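Local atomic coordinates of putative SnoaL-like polyketide cyclase (Shewanella denitrificans, PDB entry 3LZA), a protein that is of unknown function but belongs to the SnoaL-like, NTF2-type family and is probably a polyketide cyclase-like lyase. Residues 36-41 / 123-128. Sequence-based numbering, arbitrary orientation.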
loop_
_atom_site.group_PDB
_atom_site.type_symbol
_atom_site.label_atom_id
_atom_site.label_comp_id
_atom_site.label_asym_id
_atom_site.label_seq_id
_atom_site.Cartn_x
_atom_site.Cartn_y
_atom_site.Cartn_z
ATOM N N SER A 36 -11.479 16.296 -3.499
ATOM C CA SER A 36 -10.687 15.086 -3.833
ATOM C C SER A 36 -9.207 15.349 -3.534
ATOM O O SER A 36 -8.661 16.412 -3.886
ATOM C CB SER A 36 -10.866 14.718 -5.314
ATOM O OG SER A 36 -12.204 14.392 -5.649
ATOM N N VAL A 37 -8.557 14.374 -2.910
ATOM C CA VAL A 37 -7.137 14.460 -2.583
ATOM C C VAL A 37 -6.363 13.409 -3.332
ATOM O O VAL A 37 -6.738 12.241 -3.316
ATOM C CB VAL A 37 -6.922 14.332 -1.033
ATOM C CG1 VAL A 37 -5.445 14.366 -0.683
ATOM C CG2 VAL A 37 -7.722 15.466 -0.268
ATOM N N PHE A 38 -5.301 13.860 -4.023
ATOM C CA PHE A 38 -4.305 13.026 -4.724
ATOM C C PHE A 38 -3.019 13.181 -3.948
ATOM O O PHE A 38 -2.357 14.192 -4.054
ATOM C CB PHE A 38 -4.105 13.515 -6.190
ATOM C CG PHE A 38 -3.394 12.540 -7.080
ATOM C CD1 PHE A 38 -2.192 11.968 -6.714
ATOM C CD2 PHE A 38 -3.941 12.197 -8.331
ATOM C CE1 PHE A 38 -1.537 11.048 -7.565
ATOM C CE2 PHE A 38 -3.274 11.277 -9.182
ATOM C CZ PHE A 38 -2.093 10.710 -8.779
ATOM N N TYR A 39 -2.694 12.149 -3.156
ATOM C CA TYR A 39 -1.620 12.140 -2.211
ATOM C C TYR A 39 -0.549 11.119 -2.614
ATOM O O TYR A 39 -0.803 9.930 -2.634
ATOM C CB TYR A 39 -2.176 11.778 -0.826
ATOM C CG TYR A 39 -1.219 11.772 0.354
ATOM C CD1 TYR A 39 -0.092 12.591 0.412
ATOM C CD2 TYR A 39 -1.480 10.971 1.441
ATOM C CE1 TYR A 39 0.728 12.595 1.525
ATOM C CE2 TYR A 39 -0.643 10.939 2.543
ATOM C CZ TYR A 39 0.462 11.740 2.568
ATOM O OH TYR A 39 1.237 11.747 3.683
ATOM N N ASP A 40 0.661 11.591 -2.877
ATOM C CA ASP A 40 1.773 10.673 -3.016
ATOM C C ASP A 40 2.505 10.676 -1.676
ATOM O O ASP A 40 3.274 11.625 -1.391
ATOM C CB ASP A 40 2.727 11.081 -4.129
ATOM C CG ASP A 40 3.798 10.023 -4.376
ATOM O OD1 ASP A 40 4.397 9.549 -3.385
ATOM O OD2 ASP A 40 4.021 9.658 -5.541
ATOM N N LYS A 41 2.320 9.606 -0.887
ATOM C CA LYS A 41 2.872 9.564 0.461
ATOM C C LYS A 41 4.356 9.460 0.417
ATOM O O LYS A 41 5.038 10.069 1.235
ATOM C CB LYS A 41 2.312 8.391 1.283
ATOM C CG LYS A 41 2.677 8.491 2.788
ATOM C CD LYS A 41 2.044 7.355 3.579
ATOM C CE LYS A 41 2.336 7.340 5.118
ATOM N NZ LYS A 41 1.296 6.431 5.827
ATOM N N THR A 123 -12.574 10.271 -3.028
ATOM C CA THR A 123 -12.338 11.023 -1.799
ATOM C C THR A 123 -10.820 11.210 -1.672
ATOM O O THR A 123 -10.308 12.330 -1.489
ATOM C CB THR A 123 -12.885 10.276 -0.591
ATOM O OG1 THR A 123 -14.314 10.353 -0.645
ATOM C CG2 THR A 123 -12.358 10.892 0.704
ATOM N N GLU A 124 -10.096 10.099 -1.827
ATOM C CA GLU A 124 -8.619 10.121 -1.705
ATOM C C GLU A 124 -7.985 9.016 -2.550
ATOM O O GLU A 124 -8.450 7.869 -2.517
ATOM C CB GLU A 124 -8.207 9.910 -0.253
ATOM C CG GLU A 124 -6.669 10.077 0.009
ATOM C CD GLU A 124 -6.208 9.840 1.450
ATOM O OE1 GLU A 124 -6.904 9.168 2.254
ATOM O OE2 GLU A 124 -5.095 10.304 1.773
ATOM N N GLN A 125 -6.929 9.380 -3.262
ATOM C CA GLN A 125 -5.996 8.474 -3.896
ATOM C C GLN A 125 -4.693 8.574 -3.106
ATOM O O GLN A 125 -4.245 9.687 -2.821
ATOM C CB GLN A 125 -5.713 8.862 -5.360
ATOM C CG GLN A 125 -4.613 8.014 -5.977
ATOM C CD GLN A 125 -4.407 8.184 -7.488
ATOM O OE1 GLN A 125 -5.208 8.808 -8.161
ATOM N NE2 GLN A 125 -3.324 7.584 -8.027
ATOM N N VAL A 126 -4.109 7.427 -2.766
ATOM C CA VAL A 126 -2.808 7.394 -2.110
ATOM C C VAL A 126 -1.842 6.540 -2.934
ATOM O O VAL A 126 -2.108 5.373 -3.234
ATOM C CB VAL A 126 -2.812 6.922 -0.653
ATOM C CG1 VAL A 126 -1.368 7.147 -0.078
ATOM C CG2 VAL A 126 -3.839 7.726 0.185
ATOM N N ASP A 127 -0.730 7.162 -3.328
ATOM C CA ASP A 127 0.316 6.466 -4.055
ATOM C C ASP A 127 1.480 6.218 -3.158
ATOM O O ASP A 127 1.883 7.099 -2.405
ATOM C CB ASP A 127 0.799 7.246 -5.294
ATOM C CG ASP A 127 -0.139 7.189 -6.454
ATOM O OD1 ASP A 127 -1.172 6.446 -6.442
ATOM O OD2 ASP A 127 0.151 7.940 -7.405
ATOM N N LEU A 128 2.028 4.998 -3.233
ATOM C CA LEU A 128 3.309 4.681 -2.610
ATOM C C LEU A 128 4.210 4.175 -3.755
ATOM O O LEU A 128 3.977 3.110 -4.297
ATOM C CB LEU A 128 3.145 3.597 -1.517
ATOM C CG LEU A 128 2.299 3.890 -0.267
ATOM C CD1 LEU A 128 1.795 2.617 0.411
ATOM C CD2 LEU A 128 3.134 4.717 0.702
HETATM O O HOH W 1 2.029 9.465 -7.612
#
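The parallel strand pair within the mixed sheet of this NTF2-type α+β fold joins V37–D40 to E124–L128, with F38, D40, Q125 and D127 on one face and V37, Y39, E124 and V126 on the other. Five backbone hydrogen bonds zip the pair, from V37 N to T123 O (3.0 Å) through to K41 N to D127 O (3.0 Å). On the buried face the Q125 amide lies over one face of the F38 ring, the planes 35° apart, with OE1 3.3 Å from CE2 of F38. An extended chain lets Q125 NE2 hydrogen-bond to D127 OD1 (2.9 Å) on its syn side, tilted from the carboxylate plane, while OE1 accepts a hydrogen bond from Y16 OH, so both ends of the amide are held. A water at the in-plane edge of the F38 ring donates to D40 OD2 (2.9 Å), which also bonds Y131 OH; T111 OG1 bonds D127 OD1. On the opposite face, Y39 CD2 packs on V126 CG1 at 4.1 Å, and the E124 carboxylate lies alongside the Y39 ring, the two planes 11° apart. Strand 45-48 flanks 37-40, strand 102-115 flanks 122-129 with a classic bulge at T123 and E124 opposite K114, and helix 50-61 packs on F38 through I53.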